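Local coordinates for F5/8 type C domain protein (Bacteroides ovatus, PDB 4ZRX), which is a putative alpha-L-fucosidase that probably hydrolyses alpha-L-fucosyl linkages in glycans and carries an F5/8 type C domain likely to bind sugars, at residues Gln354-Lys366 and Val377-Val389. Numbering follows the deposited sequence. Where two conformers were deposited one is given.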
ATOM      1  N   GLN A 354       5.070  18.417  -6.638  1.00 22.28           N
ATOM      2  CA  GLN A 354       5.709  18.778  -7.900  1.00 23.63           C
ATOM      3  C   GLN A 354       4.941  18.170  -9.072  1.00 22.22           C
ATOM      4  O   GLN A 354       4.726  18.821 -10.100  1.00 21.45           O
ATOM      5  CB  GLN A 354       7.169  18.277  -7.917  1.00 24.44           C
ATOM      6  CG  GLN A 354       8.084  19.009  -6.943  1.00 27.45           C
ATOM      7  CD  GLN A 354       9.320  18.201  -6.433  1.00 29.65           C
ATOM      8  OE1 GLN A 354       9.643  17.098  -6.915  1.00 30.46           O
ATOM      9  NE2 GLN A 354       9.978  18.743  -5.412  1.00 31.81           N
ATOM     10  N   THR A 355       4.532  16.917  -8.906  1.00 20.58           N
ATOM     11  CA  THR A 355       3.868  16.196  -9.940  1.00 19.98           C
ATOM     12  C   THR A 355       2.494  16.831 -10.283  1.00 20.47           C
ATOM     13  O   THR A 355       2.165  17.020 -11.471  1.00 19.62           O
ATOM     14  CB  THR A 355       3.632  14.720  -9.516  1.00 19.80           C
ATOM     15  OG1 THR A 355       4.875  14.057  -9.429  1.00 19.04           O
ATOM     16  CG2 THR A 355       2.782  13.975 -10.537  1.00 19.73           C
ATOM     17  N   PHE A 356       1.758  17.228  -9.249  1.00 18.91           N
ATOM     18  CA  PHE A 356       0.408  17.757  -9.461  1.00 19.48           C
ATOM     19  C   PHE A 356       0.326  19.285  -9.481  1.00 21.14           C
ATOM     20  O   PHE A 356      -0.796  19.830  -9.536  1.00 22.41           O
ATOM     21  CB  PHE A 356      -0.588  17.127  -8.472  1.00 18.39           C
ATOM     22  CG  PHE A 356      -0.683  15.627  -8.609  1.00 17.87           C
ATOM     23  CD1 PHE A 356      -1.239  15.077  -9.704  1.00 17.54           C
ATOM     24  CD2 PHE A 356      -0.175  14.773  -7.674  1.00 18.21           C
ATOM     25  CE1 PHE A 356      -1.280  13.700  -9.893  1.00 17.56           C
ATOM     26  CE2 PHE A 356      -0.199  13.417  -7.832  1.00 17.94           C
ATOM     27  CZ  PHE A 356      -0.770  12.867  -8.964  1.00 17.67           C
ATOM     28  N   ALA A 357       1.467  19.961  -9.474  1.00 22.46           N
ATOM     29  CA  ALA A 357       1.451  21.452  -9.448  1.00 23.77           C
ATOM     30  C   ALA A 357       0.802  22.076 -10.660  1.00 25.55           C
ATOM     31  O   ALA A 357       0.069  23.083 -10.496  1.00 27.03           O
ATOM     32  CB  ALA A 357       2.859  21.994  -9.239  1.00 24.94           C
ATOM     33  N   ASP A 358       1.049  21.511 -11.843  1.00 24.26           N
ATOM     34  CA  ASP A 358       0.687  22.120 -13.089  1.00 24.74           C
ATOM     35  C   ASP A 358      -0.171  21.223 -14.001  1.00 23.02           C
ATOM     36  O   ASP A 358       0.334  20.476 -14.831  1.00 23.56           O
ATOM     37  CB  ASP A 358       1.976  22.512 -13.799  1.00 27.30           C
ATOM     38  CG  ASP A 358       1.722  23.309 -15.073  1.00 30.26           C
ATOM     39  OD1 ASP A 358       0.584  23.760 -15.360  1.00 31.57           O
ATOM     40  OD2 ASP A 358       2.670  23.476 -15.807  1.00 32.96           O
ATOM     41  N   ASN A 359      -1.478  21.293 -13.814  1.00 20.94           N
ATOM     42  CA  ASN A 359      -2.403  20.589 -14.655  1.00 19.39           C
ATOM     43  C   ASN A 359      -2.390  21.208 -16.044  1.00 20.65           C
ATOM     44  O   ASN A 359      -2.608  22.381 -16.189  1.00 21.24           O
ATOM     45  CB  ASN A 359      -3.779  20.701 -14.034  1.00 19.09           C
ATOM     46  CG  ASN A 359      -4.825  19.967 -14.781  1.00 18.18           C
ATOM     47  OD1 ASN A 359      -4.588  19.292 -15.809  1.00 17.59           O
ATOM     48  ND2 ASN A 359      -6.020  20.110 -14.264  1.00 18.87           N
ATOM     49  N   ARG A 360      -2.116  20.412 -17.045  1.00 19.62           N
ATOM     50  CA  ARG A 360      -1.942  20.887 -18.401  1.00 20.78           C
ATOM     51  C   ARG A 360      -3.237  20.959 -19.203  1.00 20.38           C
ATOM     52  O   ARG A 360      -3.257  21.543 -20.280  1.00 20.89           O
ATOM     53  CB  ARG A 360      -0.900  20.069 -19.146  1.00 21.86           C
ATOM     54  CG  ARG A 360       0.511  19.971 -18.462  1.00 22.30           C
ATOM     55  CD  ARG A 360       1.165  21.344 -18.207  1.00 23.59           C
ATOM     56  NE  ARG A 360       1.383  22.038 -19.438  1.00 24.78           N
ATOM     57  CZ  ARG A 360       2.042  23.185 -19.540  1.00 28.02           C
ATOM     58  NH1 ARG A 360       2.497  23.831 -18.462  1.00 29.36           N
ATOM     59  NH2 ARG A 360       2.203  23.708 -20.726  1.00 28.60           N
ATOM     60  N   VAL A 361      -4.300  20.363 -18.697  1.00 19.35           N
ATOM     61  CA  VAL A 361      -5.603  20.376 -19.367  1.00 19.65           C
ATOM     62  C   VAL A 361      -6.256  21.740 -19.042  1.00 20.25           C
ATOM     63  O   VAL A 361      -6.378  22.111 -17.883  1.00 19.83           O
ATOM     64  CB  VAL A 361      -6.494  19.247 -18.910  1.00 18.80           C
ATOM     65  CG1 VAL A 361      -7.884  19.322 -19.470  1.00 19.34           C
ATOM     66  CG2 VAL A 361      -5.849  17.919 -19.325  1.00 18.58           C
ATOM     67  N   LYS A 362      -6.739  22.380 -20.085  1.00 21.23           N
ATOM     68  CA  LYS A 362      -7.591  23.539 -19.939  1.00 24.12           C
ATOM     69  C   LYS A 362      -9.025  22.968 -19.995  1.00 24.01           C
ATOM     70  O   LYS A 362      -9.353  22.089 -20.789  1.00 27.38           O
ATOM     71  CB  LYS A 362      -7.380  24.441 -21.157  1.00 25.95           C
ATOM     72  CG  LYS A 362      -5.969  24.867 -21.414  1.00 27.94           C
ATOM     73  CD  LYS A 362      -5.901  25.810 -22.688  1.00 31.55           C
ATOM     74  CE  LYS A 362      -6.478  27.147 -22.366  1.00 34.23           C
ATOM     75  NZ  LYS A 362      -6.289  28.109 -23.493  1.00 38.02           N
ATOM     76  N   ASN A 363      -9.868  23.508 -19.196  1.00 24.04           N
ATOM     77  CA  ASN A 363     -11.285  23.209 -19.277  1.00 22.74           C
ATOM     78  C   ASN A 363     -11.602  21.739 -19.080  1.00 20.45           C
ATOM     79  O   ASN A 363     -12.540  21.237 -19.654  1.00 19.74           O
ATOM     80  CB  ASN A 363     -11.891  23.828 -20.509  1.00 23.38           C
ATOM     81  CG  ASN A 363     -11.462  25.296 -20.668  1.00 25.60           C
ATOM     82  OD1 ASN A 363     -11.799  26.147 -19.813  1.00 27.63           O
ATOM     83  ND2 ASN A 363     -10.736  25.610 -21.726  1.00 25.53           N
ATOM     84  N   GLY A 364     -10.820  21.124 -18.196  1.00 19.74           N
ATOM     85  CA  GLY A 364     -10.943  19.712 -17.869  1.00 19.67           C
ATOM     86  C   GLY A 364     -12.127  19.338 -16.967  1.00 20.08           C
ATOM     87  O   GLY A 364     -12.430  18.155 -16.811  1.00 19.24           O
ATOM     88  N   ARG A 365     -12.846  20.324 -16.419  1.00 20.84           N
ATOM     89  CA  ARG A 365     -14.066  20.087 -15.665  0.60 21.97           C
ATOM     90  C   ARG A 365     -15.351  20.294 -16.394  1.00 22.68           C
ATOM     91  O   ARG A 365     -16.402  20.400 -15.765  1.00 23.10           O
ATOM     92  CB  ARG A 365     -14.112  20.975 -14.448  0.60 23.24           C
ATOM     93  CG  ARG A 365     -13.027  20.758 -13.536  0.60 24.58           C
ATOM     94  CD  ARG A 365     -13.378  21.439 -12.206  0.60 26.25           C
ATOM     95  NE  ARG A 365     -12.393  21.253 -11.156  0.60 27.56           N
ATOM     96  CZ  ARG A 365     -11.352  22.042 -10.911  0.60 28.29           C
ATOM     97  NH1 ARG A 365     -11.089  23.111 -11.654  0.60 29.29           N
ATOM     98  NH2 ARG A 365     -10.556  21.742  -9.878  0.60 28.60           N
ATOM     99  N   LYS A 366     -15.291  20.300 -17.722  1.00 21.38           N
ATOM    100  CA  LYS A 366     -16.446  20.282 -18.529  1.00 24.10           C
ATOM    101  C   LYS A 366     -17.094  18.956 -18.303  1.00 24.86           C
ATOM    102  O   LYS A 366     -16.546  17.928 -18.787  1.00 26.30           O
ATOM    103  CB  LYS A 366     -16.074  20.460 -20.010  1.00 25.31           C
ATOM    104  CG  LYS A 366     -17.243  20.480 -20.957  1.00 28.63           C
ATOM    105  CD  LYS A 366     -16.807  20.869 -22.383  1.00 30.35           C
ATOM    106  CE  LYS A 366     -18.011  20.995 -23.331  1.00 32.87           C
ATOM    107  NZ  LYS A 366     -17.627  21.558 -24.683  1.00 35.69           N
ATOM    108  N   VAL A 377     -12.739  15.833 -26.522  1.00 22.06           N
ATOM    109  CA  VAL A 377     -11.419  16.382 -26.712  1.00 22.38           C
ATOM    110  C   VAL A 377     -11.188  17.510 -25.709  1.00 22.53           C
ATOM    111  O   VAL A 377     -12.093  18.352 -25.470  1.00 22.92           O
ATOM    112  CB  VAL A 377     -11.271  16.868 -28.210  1.00 24.16           C
ATOM    113  CG1 VAL A 377     -10.012  17.662 -28.441  1.00 25.13           C
ATOM    114  CG2 VAL A 377     -11.341  15.706 -29.206  1.00 25.36           C
ATOM    115  N   TYR A 378      -9.984  17.588 -25.173  1.00 21.13           N
ATOM    116  CA  TYR A 378      -9.543  18.592 -24.251  1.00 21.57           C
ATOM    117  C   TYR A 378      -8.289  19.268 -24.776  1.00 22.09           C
ATOM    118  O   TYR A 378      -7.308  18.629 -25.124  1.00 22.97           O
ATOM    119  CB  TYR A 378      -9.249  17.984 -22.877  1.00 21.56           C
ATOM    120  CG  TYR A 378     -10.448  17.297 -22.254  1.00 21.17           C
ATOM    121  CD1 TYR A 378     -10.772  15.993 -22.557  1.00 20.48           C
ATOM    122  CD2 TYR A 378     -11.221  17.938 -21.316  1.00 21.26           C
ATOM    123  CE1 TYR A 378     -11.858  15.404 -22.017  1.00 21.51           C
ATOM    124  CE2 TYR A 378     -12.318  17.338 -20.761  1.00 21.43           C
ATOM    125  CZ  TYR A 378     -12.649  16.088 -21.074  1.00 21.72           C
ATOM    126  OH  TYR A 378     -13.779  15.469 -20.527  1.00 22.42           O
ATOM    127  N   ALA A 379      -8.293  20.590 -24.817  1.00 22.95           N
ATOM    128  CA  ALA A 379      -7.098  21.358 -25.173  1.00 22.95           C
ATOM    129  C   ALA A 379      -6.130  21.291 -23.998  1.00 22.71           C
ATOM    130  O   ALA A 379      -6.533  21.331 -22.803  1.00 22.03           O
ATOM    131  CB  ALA A 379      -7.478  22.849 -25.457  1.00 25.22           C
ATOM    132  N   LEU A 380      -4.861  21.223 -24.337  1.00 22.62           N
ATOM    133  CA  LEU A 380      -3.770  21.412 -23.403  1.00 22.88           C
ATOM    134  C   LEU A 380      -3.197  22.801 -23.450  1.00 24.46           C
ATOM    135  O   LEU A 380      -3.329  23.504 -24.486  1.00 26.31           O
ATOM    136  CB  LEU A 380      -2.693  20.360 -23.667  1.00 22.73           C
ATOM    137  CG  LEU A 380      -3.221  18.917 -23.639  1.00 22.77           C
ATOM    138  CD1 LEU A 380      -2.101  17.923 -23.996  1.00 23.27           C
ATOM    139  CD2 LEU A 380      -3.823  18.574 -22.297  1.00 22.70           C
ATOM    140  N   LYS A 381      -2.568  23.229 -22.355  1.00 26.17           N
ATOM    141  CA  LYS A 381      -1.762  24.456 -22.298  1.00 28.63           C
ATOM    142  C   LYS A 381      -0.636  24.395 -23.335  1.00 30.76           C
ATOM    143  O   LYS A 381      -0.154  23.300 -23.724  1.00 30.29           O
ATOM    144  CB  LYS A 381      -1.136  24.711 -20.919  1.00 29.43           C
ATOM    145  CG  LYS A 381      -2.122  25.009 -19.829  1.00 30.80           C
ATOM    146  CD  LYS A 381      -1.379  25.172 -18.518  1.00 33.08           C
ATOM    147  CE  LYS A 381      -2.322  25.507 -17.447  1.00 36.15           C
ATOM    148  NZ  LYS A 381      -1.649  25.476 -16.140  1.00 39.31           N
ATOM    149  N   SER A 382      -0.258  25.582 -23.809  1.00 32.34           N
ATOM    150  CA  SER A 382       0.877  25.727 -24.692  1.00 35.39           C
ATOM    151  C   SER A 382       2.146  25.006 -24.216  1.00 34.77           C
ATOM    152  O   SER A 382       2.532  25.132 -23.049  1.00 32.36           O
ATOM    153  CB  SER A 382       1.212  27.235 -24.899  1.00 38.75           C
ATOM    154  OG  SER A 382       2.296  27.306 -25.816  1.00 42.92           O
ATOM    155  N   LYS A 383       2.742  24.237 -25.143  1.00 35.06           N
ATOM    156  CA  LYS A 383       4.037  23.560 -24.983  1.00 36.87           C
ATOM    157  C   LYS A 383       3.970  22.505 -23.886  1.00 33.92           C
ATOM    158  O   LYS A 383       4.810  22.489 -22.985  1.00 33.87           O
ATOM    159  CB  LYS A 383       5.181  24.572 -24.717  1.00 41.53           C
ATOM    160  CG  LYS A 383       5.400  25.479 -25.927  1.00 46.09           C
ATOM    161  CD  LYS A 383       6.557  26.414 -25.721  1.00 52.01           C
ATOM    162  CE  LYS A 383       6.890  27.041 -27.054  1.00 56.60           C
ATOM    163  NZ  LYS A 383       7.874  28.141 -26.917  1.00 61.33           N
ATOM    164  N   SER A 384       2.889  21.740 -23.882  1.00 30.88           N
ATOM    165  CA  SER A 384       2.680  20.688 -22.846  1.00 28.46           C
ATOM    166  C   SER A 384       3.417  19.432 -23.234  1.00 28.45           C
ATOM    167  O   SER A 384       3.373  19.081 -24.390  1.00 30.12           O
ATOM    168  CB  SER A 384       1.211  20.307 -22.758  1.00 27.09           C
ATOM    169  OG  SER A 384       0.520  21.368 -22.200  1.00 27.64           O
ATOM    170  N   GLU A 385       4.107  18.835 -22.264  1.00 26.44           N
ATOM    171  CA  GLU A 385       4.671  17.488 -22.300  1.00 26.43           C
ATOM    172  C   GLU A 385       4.042  16.764 -21.121  1.00 24.11           C
ATOM    173  O   GLU A 385       4.053  17.289 -19.990  1.00 23.37           O
ATOM    174  CB  GLU A 385       6.188  17.532 -22.086  1.00 30.24           C
ATOM    175  CG  GLU A 385       6.832  16.157 -22.144  1.00 33.56           C
ATOM    176  CD  GLU A 385       8.364  16.173 -22.147  1.00 40.26           C
ATOM    177  OE1 GLU A 385       8.982  17.077 -21.544  1.00 46.12           O
ATOM    178  OE2 GLU A 385       8.945  15.238 -22.719  1.00 45.54           O
ATOM    179  N   ILE A 386       3.436  15.605 -21.372  1.00 22.33           N
ATOM    180  CA  ILE A 386       2.705  14.901 -20.375  1.00 20.81           C
ATOM    181  C   ILE A 386       3.069  13.437 -20.377  1.00 20.41           C
ATOM    182  O   ILE A 386       3.414  12.872 -21.388  1.00 20.85           O
ATOM    183  CB  ILE A 386       1.170  15.074 -20.580  1.00 21.28           C
ATOM    184  CG1 ILE A 386       0.685  14.653 -21.953  1.00 22.56           C
ATOM    185  CG2 ILE A 386       0.809  16.534 -20.366  1.00 22.42           C
ATOM    186  CD1 ILE A 386      -0.805  14.483 -22.029  1.00 22.48           C
ATOM    187  N   ASN A 387       2.951  12.813 -19.211  1.00 19.06           N
ATOM    188  CA  ASN A 387       3.093  11.379 -19.052  1.00 18.64           C
ATOM    189  C   ASN A 387       2.170  10.753 -18.023  1.00 17.89           C
ATOM    190  O   ASN A 387       2.412   9.583 -17.582  1.00 17.80           O
ATOM    191  CB  ASN A 387       4.557  11.039 -18.755  1.00 19.06           C
ATOM    192  CG  ASN A 387       5.055  11.668 -17.475  1.00 19.21           C
ATOM    193  OD1 ASN A 387       4.301  12.196 -16.680  1.00 19.13           O
ATOM    194  ND2 ASN A 387       6.347  11.561 -17.248  1.00 20.32           N
ATOM    195  N   LEU A 388       1.119  11.513 -17.649  1.00 17.13           N
ATOM    196  CA  LEU A 388       0.177  11.155 -16.626  1.00 16.82           C
ATOM    197  C   LEU A 388      -1.140  11.805 -16.936  1.00 16.95           C
ATOM    198  O   LEU A 388      -1.208  13.019 -17.143  1.00 16.92           O
ATOM    199  CB  LEU A 388       0.679  11.579 -15.218  1.00 17.44           C
ATOM    200  CG  LEU A 388      -0.228  11.528 -14.019  1.00 18.49           C
ATOM    201  CD1 LEU A 388      -0.714  10.187 -13.792  1.00 19.06           C
ATOM    202  CD2 LEU A 388       0.506  12.101 -12.789  1.00 19.22           C
ATOM    203  N   VAL A 389      -2.162  10.990 -16.976  1.00 15.75           N
ATOM    204  CA  VAL A 389      -3.559  11.458 -17.144  1.00 16.63           C
ATOM    205  C   VAL A 389      -4.367  10.954 -15.980  1.00 16.02           C
ATOM    206  O   VAL A 389      -4.221   9.794 -15.558  1.00 16.50           O
ATOM    207  CB  VAL A 389      -4.116  11.034 -18.491  1.00 17.07           C
ATOM    208  CG1 VAL A 389      -5.621  11.292 -18.645  1.00 18.45           C
ATOM    209  CG2 VAL A 389      -3.370  11.715 -19.575  1.00 18.12           C
TER
HETATM  210  O   HOH W   1     -10.685  21.898 -23.617  1.00 31.61           O
HETATM  211  O   HOH W   2     -14.364  16.396 -18.102  1.00 19.50           O
HETATM  212  O   HOH W   3     -15.609  17.157 -21.904  1.00 28.26           O
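Backbone contact between 354-366 and 377-389 is confined to a single beta bridge of V361 with L380. Two bonds define it: K381 N donates to R360 O (2.8 Å, N-H...O 162°), and K362 N to A379 O (2.9 Å). A water extends the pairing by joining K362 O to A379 N.

The side chain of R360 bends at chi2 and chi3 (-58° and -62°), which folds its guanidinium back against the corner at S382 and K383. R360 NE and NH2 both donate to S384 OG, R360 NE at 3.0 Å, with the oxygen in the guanidinium plane; that hydroxyl in turn donates to K381 O. K381 CB lies over one face of the R360 guanidinium, toward its rim, while R360 NH1 forms a salt bridge with D358 OD2 at 2.7 Å. The other carboxylate oxygen, D358 OD1, receives NZ of the extended K381 chain at 2.9 Å, so D358 bridges two cations and probably offsets their mutual repulsion.

Apolar contacts flank this network: L388 CD2 meets T355 CG2 (3.7 Å) and F356 CE1, and V361 CG1 lies against Y378 CB. A second water links Y378 OH to the carbonyls of G364 and K366.

N359 closes an Asx turn onto V361 N and also bonds A457. The arrangement ties the chain leaving helix 339-356 to strands 374-381, 384-386 and 388-393, joining the TIM-barrel-type fucosidase domain to the antiparallel beta domain that follows it.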